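Local structure of iron Super-Oxide Dismutase (Plasmodium knowlesi, 2AWP) at residues 124-129 / 153-158. The protein catalyses the dismutation of superoxide radicals to hydrogen peroxide and molecular oxygen, probably with an iron ion as its cofactor. Numbering follows the deposited sequence.
Sequences GWLVLN and PILTCD
G124 and C157 begin an antiparallel ladder between 124-129 and 153-158, whose short axes run at 168° to each other, with G124 N bonded to C157 O (2.9 Å) in the carbonyl plane and C157 N returning a bond to G124 O. Having no side chain, G124 pairs with C157 through these backbone bonds alone. T156 uses the same carbonyl: chi1 -165° puts its OG1 anti to the backbone N, where it donates to G124 O at 2.9 Å from above the carbonyl plane. Threonine suits this place by combining that hydroxyl with a carbon that can lie on the indole of W125. T156 CB sits over one face, 3.6 Å from the centroid of the six-membered ring in a CH-pi contact, while OG1 lies above the same ring system. The indole is broad enough to meet P153 as well, CE3 standing 4.1 Å from P153 CB. Proline is tolerated here because it faces V127 in a non-hydrogen-bonded pair, which asks for no N-H. NE1 of the indole is hydrogen-bonded to T139 OG1 of strand 134-140, the neighbour of 122-129 across the three-stranded antiparallel sheet of the C-terminal domain in this Fe/Mn superoxide dismutase fold. F76 of helix 62-79 packs against both P153 and T156. Further along, the pairing is broken by a classic beta bulge in which I154 and L155 both face L126. L126 O takes a 2.8 Å bond from I154 N and a weak one from L155 N, while L126 N donates to L155 O. At the bulge the side chain of I154 starts toward the partner strand, where both branches make contact: CG2 touches L126 CD2 at 3.8 Å, and CG1 approaches L128 N. The strand ends at D158, probably an iron ligand, as are H27 and H74 nearby.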
loop_
_atom_site.group_PDB
_atom_site.type_symbol
_atom_site.label_atom_id
_atom_site.label_comp_id
_atom_site.label_asym_id
_atom_site.label_seq_id
_atom_site.Cartn_x
_atom_site.Cartn_y
_atom_site.Cartn_z
ATOM N N GLY A 124 4.146 -7.304 -9.093
ATOM C CA GLY A 124 4.151 -8.618 -9.747
ATOM C C GLY A 124 5.350 -8.689 -10.688
ATOM O O GLY A 124 5.717 -7.686 -11.306
ATOM N N TRP A 125 5.980 -9.858 -10.790
ATOM C CA TRP A 125 7.178 -9.994 -11.621
ATOM C C TRP A 125 7.083 -11.190 -12.578
ATOM O O TRP A 125 6.515 -12.221 -12.238
ATOM C CB TRP A 125 8.424 -10.190 -10.747
ATOM C CG TRP A 125 8.640 -9.128 -9.752
ATOM C CD1 TRP A 125 8.109 -9.068 -8.490
ATOM C CD2 TRP A 125 9.435 -7.950 -9.916
ATOM N NE1 TRP A 125 8.527 -7.939 -7.867
ATOM C CE2 TRP A 125 9.347 -7.228 -8.711
ATOM C CE3 TRP A 125 10.240 -7.450 -10.956
ATOM C CZ2 TRP A 125 10.023 -6.013 -8.505
ATOM C CZ3 TRP A 125 10.911 -6.215 -10.757
ATOM C CH2 TRP A 125 10.797 -5.522 -9.537
ATOM N N LEU A 126 7.631 -11.018 -13.786
ATOM C CA LEU A 126 8.044 -12.150 -14.579
ATOM C C LEU A 126 9.538 -12.239 -14.335
ATOM O O LEU A 126 10.247 -11.227 -14.458
ATOM C CB LEU A 126 7.755 -11.956 -16.076
ATOM C CG LEU A 126 8.277 -13.087 -16.974
ATOM C CD1 LEU A 126 7.589 -14.412 -16.654
ATOM C CD2 LEU A 126 8.097 -12.674 -18.449
ATOM N N VAL A 127 10.003 -13.435 -13.960
ATOM C CA VAL A 127 11.427 -13.626 -13.641
ATOM C C VAL A 127 11.956 -14.901 -14.296
ATOM O O VAL A 127 11.205 -15.845 -14.515
ATOM C CB VAL A 127 11.761 -13.645 -12.096
ATOM C CG1 VAL A 127 10.887 -12.655 -11.278
ATOM C CG2 VAL A 127 11.668 -15.029 -11.514
ATOM N N LEU A 128 13.241 -14.890 -14.637
ATOM C CA LEU A 128 13.925 -16.130 -14.947
ATOM C C LEU A 128 14.476 -16.649 -13.629
ATOM O O LEU A 128 15.367 -16.058 -13.053
ATOM C CB LEU A 128 15.055 -15.911 -15.956
ATOM C CG LEU A 128 15.707 -17.182 -16.520
ATOM C CD1 LEU A 128 14.766 -17.886 -17.523
ATOM C CD2 LEU A 128 17.113 -16.873 -17.146
ATOM N N ASN A 129 13.938 -17.776 -13.176
ATOM C CA ASN A 129 14.344 -18.322 -11.889
ATOM C C ASN A 129 15.746 -18.960 -11.919
ATOM O O ASN A 129 16.427 -18.992 -12.956
ATOM C CB ASN A 129 13.240 -19.225 -11.302
ATOM C CG ASN A 129 13.186 -20.625 -11.931
ATOM O OD1 ASN A 129 14.071 -21.039 -12.687
ATOM N ND2 ASN A 129 12.110 -21.348 -11.639
ATOM N N PRO A 153 14.805 -10.513 -12.793
ATOM C CA PRO A 153 13.660 -9.752 -13.292
ATOM C C PRO A 153 13.632 -9.594 -14.838
ATOM O O PRO A 153 14.629 -9.225 -15.455
ATOM C CB PRO A 153 13.829 -8.404 -12.602
ATOM C CG PRO A 153 14.437 -8.798 -11.211
ATOM C CD PRO A 153 15.497 -9.799 -11.691
ATOM N N ILE A 154 12.485 -9.868 -15.438
ATOM C CA ILE A 154 12.319 -9.743 -16.888
ATOM C C ILE A 154 11.344 -8.575 -17.214
ATOM O O ILE A 154 11.587 -7.779 -18.128
ATOM C CB ILE A 154 11.770 -11.092 -17.514
ATOM C CG1 ILE A 154 12.717 -12.295 -17.239
ATOM C CG2 ILE A 154 11.479 -10.931 -18.977
ATOM C CD1 ILE A 154 14.134 -12.203 -17.845
ATOM N N LEU A 155 10.236 -8.532 -16.469
ATOM C CA LEU A 155 9.226 -7.471 -16.518
ATOM C C LEU A 155 8.625 -7.292 -15.113
ATOM O O LEU A 155 8.595 -8.240 -14.329
ATOM C CB LEU A 155 8.072 -7.834 -17.466
ATOM C CG LEU A 155 8.262 -7.952 -18.966
ATOM C CD1 LEU A 155 7.073 -8.651 -19.629
ATOM C CD2 LEU A 155 8.526 -6.571 -19.601
ATOM N N THR A 156 8.144 -6.087 -14.814
ATOM C CA THR A 156 7.364 -5.883 -13.581
ATOM C C THR A 156 6.134 -5.020 -13.833
ATOM O O THR A 156 6.069 -4.267 -14.840
ATOM C CB THR A 156 8.204 -5.260 -12.439
ATOM O OG1 THR A 156 7.513 -5.404 -11.189
ATOM C CG2 THR A 156 8.493 -3.782 -12.699
ATOM N N CYS A 157 5.169 -5.173 -12.913
ATOM C CA CYS A 157 3.940 -4.386 -12.851
ATOM C C CYS A 157 3.705 -3.968 -11.397
ATOM O O CYS A 157 3.640 -4.789 -10.470
ATOM C CB CYS A 157 2.712 -5.134 -13.426
ATOM S SG CYS A 157 1.191 -4.060 -13.464
ATOM N N ASP A 158 3.612 -2.662 -11.208
ATOM C CA ASP A 158 3.385 -2.066 -9.909
ATOM C C ASP A 158 1.931 -2.172 -9.575
ATOM O O ASP A 158 1.070 -1.785 -10.385
ATOM C CB ASP A 158 3.715 -0.597 -10.053
ATOM C CG ASP A 158 3.769 0.137 -8.758
ATOM O OD1 ASP A 158 3.584 -0.397 -7.653
ATOM O OD2 ASP A 158 4.000 1.323 -8.893
#